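Local atomic coordinates of heme-binding protein A (Haemophilus parasuis 29755, PDB entry 3TPA), a protein that probably binds glutathione as an extracellular solute-binding protein of the family 5 type. Residues Pro23-Asp28 with Phe101-Asp106; Ile51-Gly56 with Pro152-Val157; Met125-Ile130 with Asp160-Tyr165; Glu135-Asp138 with Val142-Thr145. The protein carries 1 engineered substitution. One frame throughout, in Å; residues are numbered along the deposited sequence.

Interaction 1 of 4, residues Pro23-Asp28 with Phe101-Asp106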
loop_
_atom_site.group_PDB
_atom_site.type_symbol
_atom_site.label_atom_id
_atom_site.label_comp_id
_atom_site.label_asym_id
_atom_site.label_seq_id
_atom_site.Cartn_x
_atom_site.Cartn_y
_atom_site.Cartn_z
ATOM N N PRO A 23 10.514 3.357 11.308
ATOM C CA PRO A 23 9.950 3.233 9.954
ATOM C C PRO A 23 10.950 2.924 8.857
ATOM O O PRO A 23 10.577 2.219 7.931
ATOM C CB PRO A 23 9.281 4.602 9.692
ATOM C CG PRO A 23 9.658 5.477 10.827
ATOM C CD PRO A 23 10.072 4.594 11.973
ATOM N N ALA A 24 12.182 3.425 8.932
ATOM C CA ALA A 24 13.142 3.180 7.853
ATOM C C ALA A 24 13.396 1.681 7.632
ATOM O O ALA A 24 13.672 1.243 6.509
ATOM C CB ALA A 24 14.469 3.904 8.133
ATOM N N ILE A 25 13.305 0.896 8.700
ATOM C CA ILE A 25 13.697 -0.523 8.631
ATOM C C ILE A 25 12.560 -1.512 8.855
ATOM O O ILE A 25 12.785 -2.646 9.255
ATOM C CB ILE A 25 14.848 -0.855 9.613
ATOM C CG1 ILE A 25 14.431 -0.550 11.051
ATOM C CG2 ILE A 25 16.097 -0.056 9.266
ATOM C CD1 ILE A 25 15.419 -1.040 12.104
ATOM N N THR A 26 11.344 -1.075 8.572
ATOM C CA THR A 26 10.162 -1.870 8.832
ATOM C C THR A 26 9.728 -2.617 7.593
ATOM O O THR A 26 9.753 -2.076 6.491
ATOM C CB THR A 26 9.010 -0.983 9.282
ATOM O OG1 THR A 26 9.303 -0.461 10.579
ATOM C CG2 THR A 26 7.711 -1.776 9.335
ATOM N N ASN A 27 9.321 -3.864 7.801
ATOM C CA ASN A 27 8.890 -4.764 6.744
ATOM C C ASN A 27 7.381 -4.839 6.758
ATOM O O ASN A 27 6.726 -4.798 5.719
ATOM C CB ASN A 27 9.463 -6.156 7.018
ATOM C CG ASN A 27 9.044 -7.185 5.983
ATOM O OD1 ASN A 27 8.126 -6.963 5.193
ATOM N ND2 ASN A 27 9.713 -8.331 5.995
ATOM N N ASP A 28 6.854 -4.958 7.971
ATOM C CA ASP A 28 5.434 -5.105 8.233
ATOM C C ASP A 28 4.752 -3.746 8.340
ATOM O O ASP A 28 4.915 -3.051 9.332
ATOM C CB ASP A 28 5.267 -5.877 9.548
ATOM C CG ASP A 28 3.821 -6.079 9.924
ATOM O OD1 ASP A 28 3.149 -6.885 9.248
ATOM O OD2 ASP A 28 3.361 -5.439 10.893
ATOM N N PHE A 101 17.612 9.951 4.500
ATOM C CA PHE A 101 17.723 9.342 3.177
ATOM C C PHE A 101 18.994 8.522 3.053
ATOM O O PHE A 101 18.972 7.385 2.571
ATOM C CB PHE A 101 17.706 10.422 2.083
ATOM C CG PHE A 101 16.324 10.857 1.688
ATOM C CD1 PHE A 101 15.766 10.425 0.500
ATOM C CD2 PHE A 101 15.564 11.656 2.531
ATOM C CE1 PHE A 101 14.496 10.821 0.138
ATOM C CE2 PHE A 101 14.291 12.047 2.174
ATOM C CZ PHE A 101 13.754 11.628 0.985
ATOM N N GLN A 102 20.109 9.109 3.478
ATOM C CA GLN A 102 21.408 8.501 3.207
ATOM C C GLN A 102 21.690 7.245 4.039
ATOM O O GLN A 102 22.390 6.357 3.582
ATOM C CB GLN A 102 22.538 9.543 3.320
ATOM C CG GLN A 102 22.554 10.570 2.154
ATOM C CD GLN A 102 22.581 9.911 0.804
ATOM O OE1 GLN A 102 21.647 10.045 0.018
ATOM N NE2 GLN A 102 23.653 9.190 0.522
ATOM N N ARG A 103 21.136 7.159 5.244
ATOM C CA ARG A 103 21.275 5.942 6.039
ATOM C C ARG A 103 20.868 4.770 5.154
ATOM O O ARG A 103 21.490 3.701 5.164
ATOM C CB ARG A 103 20.381 5.978 7.280
ATOM C CG ARG A 103 20.438 4.691 8.089
ATOM C CD ARG A 103 19.333 4.589 9.136
ATOM N NE ARG A 103 19.488 3.351 9.895
ATOM C CZ ARG A 103 18.825 3.047 10.999
ATOM N NH1 ARG A 103 17.932 3.890 11.508
ATOM N NH2 ARG A 103 19.069 1.893 11.596
ATOM N N GLN A 104 19.842 5.020 4.350
ATOM C CA GLN A 104 19.253 4.015 3.496
ATOM C C GLN A 104 20.010 3.817 2.189
ATOM O O GLN A 104 20.298 2.691 1.818
ATOM C CB GLN A 104 17.785 4.368 3.216
ATOM C CG GLN A 104 16.994 4.634 4.524
ATOM C CD GLN A 104 15.503 4.661 4.322
ATOM O OE1 GLN A 104 14.929 3.775 3.693
ATOM N NE2 GLN A 104 14.857 5.681 4.866
ATOM N N ALA A 105 20.337 4.909 1.502
ATOM C CA ALA A 105 20.873 4.831 0.135
ATOM C C ALA A 105 22.368 4.545 0.042
ATOM O O ALA A 105 22.848 4.039 -0.970
ATOM C CB ALA A 105 20.572 6.113 -0.623
ATOM N N ASP A 106 23.097 4.913 1.082
ATOM C CA ASP A 106 24.545 4.805 1.097
ATOM C C ASP A 106 24.940 3.611 1.932
ATOM O O ASP A 106 24.838 3.655 3.150
ATOM C CB ASP A 106 25.131 6.090 1.696
ATOM C CG ASP A 106 26.647 6.050 1.834
ATOM O OD1 ASP A 106 27.263 5.036 1.444
ATOM O OD2 ASP A 106 27.221 7.049 2.342
HETATM O O HOH W 1 13.377 1.416 3.547
#

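Interaction 2 of 4, residues Ile51-Gly56 with Pro152-Val157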
loop_
_atom_site.group_PDB
_atom_site.type_symbol
_atom_site.label_atom_id
_atom_site.label_comp_id
_atom_site.label_asym_id
_atom_site.label_seq_id
_atom_site.Cartn_x
_atom_site.Cartn_y
_atom_site.Cartn_z
ATOM N N ILE A 51 -4.769 10.441 -1.770
ATOM C CA ILE A 51 -3.460 10.006 -2.246
ATOM C C ILE A 51 -2.603 11.204 -2.692
ATOM O O ILE A 51 -1.401 11.077 -2.920
ATOM C CB ILE A 51 -3.596 8.942 -3.370
ATOM C CG1 ILE A 51 -4.264 7.680 -2.817
ATOM C CG2 ILE A 51 -2.242 8.586 -3.952
ATOM C CD1 ILE A 51 -4.684 6.693 -3.895
ATOM N N GLU A 52 -3.214 12.376 -2.788
ATOM C CA GLU A 52 -2.456 13.583 -3.088
ATOM C C GLU A 52 -1.730 14.136 -1.845
ATOM O O GLU A 52 -2.187 13.951 -0.696
ATOM C CB GLU A 52 -3.358 14.644 -3.714
ATOM C CG GLU A 52 -4.485 15.141 -2.852
ATOM C CD GLU A 52 -5.289 16.236 -3.544
ATOM O OE1 GLU A 52 -5.360 17.364 -3.008
ATOM O OE2 GLU A 52 -5.841 15.970 -4.632
ATOM N N VAL A 53 -0.598 14.800 -2.083
ATOM C CA VAL A 53 0.261 15.262 -0.993
ATOM C C VAL A 53 0.054 16.753 -0.700
ATOM O O VAL A 53 -0.480 17.482 -1.525
ATOM C CB VAL A 53 1.766 14.962 -1.279
ATOM C CG1 VAL A 53 1.980 13.459 -1.516
ATOM C CG2 VAL A 53 2.279 15.758 -2.475
ATOM N N GLU A 54 0.478 17.190 0.482
ATOM C CA GLU A 54 0.456 18.603 0.852
ATOM C C GLU A 54 1.740 18.847 1.633
ATOM O O GLU A 54 2.421 17.889 1.967
ATOM C CB GLU A 54 -0.771 18.928 1.721
ATOM C CG GLU A 54 -0.751 18.238 3.076
ATOM C CD GLU A 54 -2.058 18.394 3.832
ATOM O OE1 GLU A 54 -2.899 19.220 3.422
ATOM O OE2 GLU A 54 -2.250 17.690 4.835
ATOM N N PRO A 55 2.085 20.122 1.919
ATOM C CA PRO A 55 3.328 20.412 2.663
ATOM C C PRO A 55 3.444 19.711 4.020
ATOM O O PRO A 55 2.471 19.636 4.764
ATOM C CB PRO A 55 3.263 21.927 2.867
ATOM C CG PRO A 55 2.544 22.407 1.626
ATOM C CD PRO A 55 1.482 21.351 1.359
ATOM N N GLY A 56 4.636 19.202 4.318
ATOM C CA GLY A 56 4.935 18.604 5.609
ATOM C C GLY A 56 6.100 19.338 6.259
ATOM O O GLY A 56 5.984 20.512 6.597
ATOM N N PRO A 152 5.638 9.851 -9.854
ATOM C CA PRO A 152 5.186 9.261 -8.579
ATOM C C PRO A 152 6.138 9.513 -7.411
ATOM O O PRO A 152 5.762 9.339 -6.256
ATOM C CB PRO A 152 5.147 7.766 -8.894
ATOM C CG PRO A 152 4.880 7.707 -10.357
ATOM C CD PRO A 152 5.702 8.842 -10.925
ATOM N N PHE A 153 7.366 9.914 -7.709
ATOM C CA PHE A 153 8.342 10.172 -6.662
ATOM C C PHE A 153 7.839 11.108 -5.562
ATOM O O PHE A 153 8.121 10.889 -4.389
ATOM C CB PHE A 153 9.650 10.719 -7.250
ATOM C CG PHE A 153 10.710 10.945 -6.207
ATOM C CD1 PHE A 153 11.293 9.865 -5.558
ATOM C CD2 PHE A 153 11.090 12.232 -5.838
ATOM C CE1 PHE A 153 12.253 10.065 -4.570
ATOM C CE2 PHE A 153 12.049 12.436 -4.854
ATOM C CZ PHE A 153 12.631 11.352 -4.220
ATOM N N ILE A 154 7.113 12.158 -5.930
ATOM C CA ILE A 154 6.559 13.069 -4.912
ATOM C C ILE A 154 5.682 12.325 -3.879
ATOM O O ILE A 154 5.729 12.606 -2.672
ATOM C CB ILE A 154 5.803 14.289 -5.535
ATOM C CG1 ILE A 154 5.635 15.400 -4.486
ATOM C CG2 ILE A 154 4.434 13.892 -6.134
ATOM C CD1 ILE A 154 6.928 15.805 -3.808
ATOM N N THR A 155 4.903 11.349 -4.331
ATOM C CA THR A 155 4.123 10.550 -3.378
ATOM C C THR A 155 4.994 9.566 -2.598
ATOM O O THR A 155 4.737 9.293 -1.432
ATOM C CB THR A 155 2.909 9.845 -4.018
ATOM O OG1 THR A 155 3.334 9.077 -5.132
ATOM C CG2 THR A 155 1.892 10.866 -4.508
ATOM N N THR A 156 6.048 9.047 -3.222
ATOM C CA THR A 156 6.978 8.203 -2.480
ATOM C C THR A 156 7.566 8.940 -1.267
ATOM O O THR A 156 7.744 8.354 -0.199
ATOM C CB THR A 156 8.091 7.651 -3.394
ATOM O OG1 THR A 156 7.481 6.862 -4.423
ATOM C CG2 THR A 156 9.083 6.782 -2.597
ATOM N N VAL A 157 7.843 10.229 -1.433
ATOM C CA VAL A 157 8.435 11.063 -0.382
ATOM C C VAL A 157 7.534 11.189 0.857
ATOM O O VAL A 157 8.017 11.473 1.964
ATOM C CB VAL A 157 8.767 12.471 -0.924
ATOM C CG1 VAL A 157 9.169 13.421 0.192
ATOM C CG2 VAL A 157 9.871 12.373 -1.958
#

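Interaction 3 of 4, residues Met125-Ile130 with Asp160-Tyr165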
loop_
_atom_site.group_PDB
_atom_site.type_symbol
_atom_site.label_atom_id
_atom_site.label_comp_id
_atom_site.label_asym_id
_atom_site.label_seq_id
_atom_site.Cartn_x
_atom_site.Cartn_y
_atom_site.Cartn_z
ATOM N N MET A 125 10.328 0.503 -3.520
ATOM C CA MET A 125 9.984 1.685 -4.313
ATOM C C MET A 125 11.068 2.062 -5.338
ATOM O O MET A 125 11.028 3.135 -5.947
ATOM C CB MET A 125 9.678 2.876 -3.395
ATOM C CG MET A 125 8.588 2.590 -2.364
ATOM S SD MET A 125 7.093 1.864 -3.081
ATOM C CE MET A 125 6.535 3.197 -4.141
ATOM N N ASN A 126 12.039 1.174 -5.507
ATOM C CA ASN A 126 13.050 1.304 -6.551
ATOM C C ASN A 126 13.897 2.556 -6.459
ATOM O O ASN A 126 14.384 3.050 -7.465
ATOM C CB ASN A 126 12.411 1.219 -7.938
ATOM C CG ASN A 126 11.457 0.054 -8.068
ATOM O OD1 ASN A 126 11.853 -1.112 -7.972
ATOM N ND2 ASN A 126 10.184 0.363 -8.292
ATOM N N LEU A 127 14.084 3.073 -5.254
ATOM C CA LEU A 127 14.948 4.241 -5.095
ATOM C C LEU A 127 16.422 3.978 -5.427
ATOM O O LEU A 127 17.129 4.892 -5.833
ATOM C CB LEU A 127 14.821 4.826 -3.685
ATOM C CG LEU A 127 13.401 5.318 -3.395
ATOM C CD1 LEU A 127 13.355 6.036 -2.072
ATOM C CD2 LEU A 127 12.929 6.222 -4.515
ATOM N N PRO A 128 16.912 2.742 -5.223
ATOM C CA PRO A 128 18.333 2.593 -5.556
ATOM C C PRO A 128 18.613 2.966 -7.010
ATOM O O PRO A 128 19.711 3.390 -7.344
ATOM C CB PRO A 128 18.586 1.101 -5.346
ATOM C CG PRO A 128 17.584 0.684 -4.312
ATOM C CD PRO A 128 16.352 1.526 -4.604
ATOM N N SER A 129 17.621 2.792 -7.866
ATOM C CA SER A 129 17.800 3.045 -9.285
ATOM C C SER A 129 17.192 4.378 -9.721
ATOM O O SER A 129 17.615 4.963 -10.710
ATOM C CB SER A 129 17.206 1.894 -10.103
ATOM O OG SER A 129 15.836 1.713 -9.817
ATOM N N ILE A 130 16.196 4.852 -8.978
ATOM C CA ILE A 130 15.534 6.116 -9.293
ATOM C C ILE A 130 16.291 7.326 -8.729
ATOM O O ILE A 130 16.361 8.381 -9.355
ATOM C CB ILE A 130 14.092 6.110 -8.755
ATOM C CG1 ILE A 130 13.244 5.130 -9.570
ATOM C CG2 ILE A 130 13.496 7.508 -8.791
ATOM C CD1 ILE A 130 11.835 4.952 -9.063
ATOM N N ASP A 160 5.797 6.389 4.768
ATOM C CA ASP A 160 6.304 6.228 6.135
ATOM C C ASP A 160 7.795 5.970 6.268
ATOM O O ASP A 160 8.426 6.486 7.202
ATOM C CB ASP A 160 5.531 5.128 6.849
ATOM C CG ASP A 160 4.067 5.431 6.927
ATOM O OD1 ASP A 160 3.416 5.439 5.870
ATOM O OD2 ASP A 160 3.568 5.667 8.033
ATOM N N PHE A 161 8.357 5.171 5.358
ATOM C CA PHE A 161 9.778 4.815 5.419
ATOM C C PHE A 161 10.706 6.028 5.256
ATOM O O PHE A 161 11.889 5.986 5.617
ATOM C CB PHE A 161 10.121 3.723 4.378
ATOM C CG PHE A 161 10.288 4.221 2.941
ATOM C CD1 PHE A 161 11.554 4.329 2.367
ATOM C CD2 PHE A 161 9.184 4.504 2.151
ATOM C CE1 PHE A 161 11.712 4.727 1.059
ATOM C CE2 PHE A 161 9.334 4.917 0.820
ATOM C CZ PHE A 161 10.594 5.028 0.274
ATOM N N LEU A 162 10.162 7.117 4.731
ATOM C CA LEU A 162 10.957 8.346 4.581
ATOM C C LEU A 162 10.669 9.381 5.675
ATOM O O LEU A 162 10.829 10.579 5.478
ATOM C CB LEU A 162 10.829 8.916 3.152
ATOM C CG LEU A 162 11.498 8.001 2.116
ATOM C CD1 LEU A 162 11.273 8.507 0.679
ATOM C CD2 LEU A 162 13.017 7.854 2.376
ATOM N N SER A 163 10.254 8.895 6.840
ATOM C CA SER A 163 10.131 9.733 8.030
ATOM C C SER A 163 11.478 10.352 8.347
ATOM O O SER A 163 12.520 9.729 8.135
ATOM C CB SER A 163 9.688 8.899 9.222
ATOM O OG SER A 163 8.348 8.478 9.070
ATOM N N ILE A 164 11.461 11.578 8.857
ATOM C CA ILE A 164 12.710 12.282 9.120
ATOM C C ILE A 164 13.118 12.103 10.579
ATOM O O ILE A 164 12.383 12.498 11.496
ATOM C CB ILE A 164 12.589 13.775 8.769
ATOM C CG1 ILE A 164 12.175 13.957 7.300
ATOM C CG2 ILE A 164 13.888 14.513 9.068
ATOM C CD1 ILE A 164 13.097 13.292 6.302
ATOM N N TYR A 165 14.277 11.472 10.768
ATOM C CA TYR A 165 14.900 11.274 12.068
ATOM C C TYR A 165 15.798 12.460 12.434
ATOM O O TYR A 165 16.095 13.326 11.613
ATOM C CB TYR A 165 15.807 10.050 12.018
ATOM C CG TYR A 165 15.115 8.713 11.827
ATOM C CD1 TYR A 165 15.163 7.733 12.827
ATOM C CD2 TYR A 165 14.421 8.427 10.657
ATOM C CE1 TYR A 165 14.535 6.490 12.651
ATOM C CE2 TYR A 165 13.802 7.208 10.475
ATOM C CZ TYR A 165 13.859 6.242 11.470
ATOM O OH TYR A 165 13.229 5.030 11.263
#

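Interaction 4 of 4, residues Glu135-Asp138 with Val142-Thr145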
loop_
_atom_site.group_PDB
_atom_site.type_symbol
_atom_site.label_atom_id
_atom_site.label_comp_id
_atom_site.label_asym_id
_atom_site.label_seq_id
_atom_site.Cartn_x
_atom_site.Cartn_y
_atom_site.Cartn_z
ATOM N N GLU A 135 21.107 16.141 -1.483
ATOM C CA GLU A 135 22.141 17.077 -1.060
ATOM C C GLU A 135 21.565 18.242 -0.282
ATOM O O GLU A 135 20.474 18.722 -0.577
ATOM C CB GLU A 135 22.855 17.672 -2.277
ATOM C CG GLU A 135 23.144 16.699 -3.384
ATOM C CD GLU A 135 23.694 17.396 -4.606
ATOM O OE1 GLU A 135 22.896 17.889 -5.426
ATOM O OE2 GLU A 135 24.928 17.468 -4.739
ATOM N N LYS A 136 22.349 18.723 0.674
ATOM C CA LYS A 136 22.057 19.956 1.383
ATOM C C LYS A 136 22.495 21.134 0.537
ATOM O O LYS A 136 23.657 21.228 0.162
ATOM C CB LYS A 136 22.808 19.988 2.721
ATOM C CG LYS A 136 22.666 21.304 3.482
ATOM C CD LYS A 136 23.068 21.163 4.952
ATOM C CE LYS A 136 24.514 21.515 5.188
ATOM N NZ LYS A 136 24.862 21.406 6.623
ATOM N N VAL A 137 21.561 22.026 0.229
ATOM C CA VAL A 137 21.892 23.261 -0.461
ATOM C C VAL A 137 22.244 24.347 0.547
ATOM O O VAL A 137 23.215 25.090 0.360
ATOM C CB VAL A 137 20.755 23.758 -1.330
ATOM C CG1 VAL A 137 21.099 25.136 -1.886
ATOM C CG2 VAL A 137 20.499 22.774 -2.461
ATOM N N ASP A 138 21.421 24.460 1.585
ATOM C CA ASP A 138 21.776 25.207 2.779
ATOM C C ASP A 138 20.977 24.569 3.899
ATOM O O ASP A 138 20.369 23.517 3.694
ATOM C CB ASP A 138 21.505 26.714 2.651
ATOM C CG ASP A 138 20.037 27.049 2.457
ATOM O OD1 ASP A 138 19.165 26.189 2.679
ATOM O OD2 ASP A 138 19.751 28.212 2.102
ATOM N N VAL A 142 16.864 21.327 0.670
ATOM C CA VAL A 142 17.367 20.006 0.288
ATOM C C VAL A 142 17.117 19.757 -1.200
ATOM O O VAL A 142 15.995 19.877 -1.671
ATOM C CB VAL A 142 16.682 18.886 1.092
ATOM C CG1 VAL A 142 17.225 17.525 0.687
ATOM C CG2 VAL A 142 16.888 19.098 2.567
ATOM N N LYS A 143 18.163 19.410 -1.938
ATOM C CA LYS A 143 18.022 19.161 -3.367
ATOM C C LYS A 143 18.113 17.669 -3.664
ATOM O O LYS A 143 19.104 17.019 -3.345
ATOM C CB LYS A 143 19.082 19.918 -4.170
ATOM C CG LYS A 143 18.910 19.751 -5.679
ATOM C CD LYS A 143 20.202 20.030 -6.449
ATOM C CE LYS A 143 20.590 21.495 -6.442
ATOM N NZ LYS A 143 21.816 21.711 -7.269
ATOM N N ILE A 144 17.056 17.119 -4.248
ATOM C CA ILE A 144 17.062 15.708 -4.610
ATOM C C ILE A 144 17.036 15.594 -6.121
ATOM O O ILE A 144 16.197 16.193 -6.771
ATOM C CB ILE A 144 15.871 14.920 -3.987
ATOM C CG1 ILE A 144 15.938 14.936 -2.451
ATOM C CG2 ILE A 144 15.872 13.465 -4.469
ATOM C CD1 ILE A 144 14.783 14.193 -1.773
ATOM N N THR A 145 17.963 14.827 -6.674
ATOM C CA THR A 145 18.054 14.648 -8.118
ATOM C C THR A 145 17.791 13.200 -8.498
ATOM O O THR A 145 18.314 12.289 -7.851
ATOM C CB THR A 145 19.454 15.044 -8.610
ATOM O OG1 THR A 145 19.722 16.398 -8.220
ATOM C CG2 THR A 145 19.570 14.914 -10.147
HETATM O O HOH W 2 20.709 16.343 -5.666
#

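Interaction 1 of 4, residues Pro23-Asp28 with Phe101-Asp106
Q104 reaches A24 because its CG stands beside its own backbone N (chi1 -52°) and the chain then runs extended (chi2 -166°), which carries the terminal amide off helix 94-105 and up to the short 3-10 turn at P23 and A24. R103, one residue earlier, is extended throughout its chain, with CG anti to the backbone N (chi1 177°), and its guanidinium ends beside I25. The methyl CB of A24 packs against the amide of Q104, 3.7 Å from NE2 of Q104. A water lies within hydrogen-bonding distance of two oxygens, 2.8 Å from OE1 of Q104 and 3.0 Å from the carbonyl O of A24, and may serve them in turn. I25 CG2 stands above one face of the R103 guanidinium, displaced toward its rim, with NH2 of R103 the nearest atom at 4.2 Å. Polar demands of these ends are met mainly elsewhere: R103 pairs with D183 in a salt bridge and gives a hydrogen bond to the carbonyl of Y111, while NE2 of Q104 bonds to the carbonyl of F161. In this buried setting, joining the loop after strand 9-14 to the end of helix 94-105, the two segments exchange no direct hydrogen bond and a shared water lies between them. The hold between them is therefore mostly van der Waals, apolar groups resting on an amide and a guanidinium that other partners fix in place.

Interaction 2 of 4, residues Ile51-Gly56 with Pro152-Val157
Apolar packing carries most of the contact between V53 and the short helix 153-156. CG2 of V53 meets CG1 of I154 at 3.9 Å, the two side chains crossing obliquely. CG1 of V53 instead lies between CG2 of T155 and the carbonyl O of I154, with CG2 of T155 4.0 Å away, and here the side chains of V53 and T155 cross at about a right angle. In I154 the touching CG1 lies anti to the backbone N (chi1 -163°), which swings it toward the strand.

These are contacts between a helix and the strand 53-63, which belongs to the antiparallel five-stranded sheet in the order 44-46, 53-63, 69-74, 141-146, 131-136. The helix follows strand 141-146 in the chain and packs back across this sheet. F46, from the neighbouring strand, touches both V53 and T155, and W61 touches V53 and I154, so both aromatic side chains also pack on the aliphatic cluster.

A second kind of contact pairs an apolar methyl with a backbone oxygen: CG2 of T155 lies 3.7 Å from the carbonyl O of I51.

Within residues 152-157 the hydrogen bonds are local. With its chi1 at 54°, T155 turns OG1 back along the chain, where it donates to the carbonyl O of P152 at 2.7 Å. The bond falls on a lone pair in the carbonyl plane, with a C=O...OG1 angle of 133°. The same oxygen also accepts from N of T156 at 3.1 Å, so two donors grip it while the methyl of T155 faces the strand.

Interaction 3 of 4, residues Met125-Ile130 with Asp160-Tyr165
L127 and F161 make the tight part of this contact, approaching from opposite directions. CD1 of L127 comes to the edge of the F161 ring in its plane, 3.8 Å from CZ of F161. M125 adds a second touch from an oblique direction: its CG lies 4.0 Å from CE2 of F161, after which the thioether chain bends twice and leads away. F161 has its CG between the backbone N and the carbonyl carbon (chi1 79°), a rotamer that sends the ring toward the helix junction formed by M125 and L127. The 3-10 turn that carries F161 is held by S163, whose N and OG both donate to the O of D160. From within its own segment, CG of L162 covers one face of that ring, 3.4 Å above the plane and offset toward the rim.

The junction itself is a Schellman motif that ends helix 120-124: N126, with a positive phi of 61°, is the C-prime residue, N of L127 bonds to O of F122 and N of N126 to O of N123. The chain then starts helix 127-130 directly, and L127, right after the motif, points toward residues 160-165.

Packing thins beyond the ring. The CD1 methyls of L127 and L162 are still within 4.2 Å of each other, but the backbones stay far apart, the closest CA atoms, in M125 and F161, being 10.2 Å from each other. Around the outside of the turn N126, P128 and S129 lie at the surface of the chain, whereas T156 of helix 153-156 touches both M125 and F161 on the inner side.

Interaction 4 of 4, residues Glu135-Asp138 with Val142-Thr145
E135 and K143 form the hydrogen-bonded antiparallel pair of this hairpin. N of E135 donates to O of K143 at 2.9 Å, with an N-H...O angle of 165°. In return N of K143 donates to O of E135 at 2.8 Å, a bond that lies nearly along the C=O axis. A water sits at this edge within hydrogen-bonding distance of three oxygens, OE1 of E135, O of K143 and OG1 of T145, that have to share it; OE1 of E135 is 2.7 Å from it.

The side chains of E135 and K143 run side by side on one face. Their charges are only near each other: OE1 of E135 stays 4.4 Å from NZ of K143, beyond a salt bridge, and it rests 3.6 Å from CD of K143 instead. V137 packs on the lysine near its base, its CG2 3.6 Å from CB of K143. Here the strand is disturbed, because V137 and D138 both face T141 in a classic beta bulge. V142 points to the opposite face with K136.

Strand 131-136 is the outermost of the sheet within this chain, and strand 141-146 pairs on its inner side with strand 69-74; V142 packs on helix 94-105, whose D95 makes a salt bridge with K136.

Interactions 1 and 3 are buried and lie close together, their centres 7 Å apart; A24 N bonds to Y165 OH, so loop 160-165 serves both. Interactions 2 and 4 are surface contacts of one antiparallel sheet, at strands 53-63 and 131-136 with 141-146; F153, from the helix of interaction 2, packs on I144 of interaction 4. Chemistry follows place: the hairpin of interaction 4 relies on direct backbone bonds, interaction 1 on apolar groups against an amide and a guanidinium, with a water nearby, and interactions 2 and 3 on apolar side chains. F153 also packs on L127, joining the sheet-bound helix of interaction 2 to the core of interaction 3.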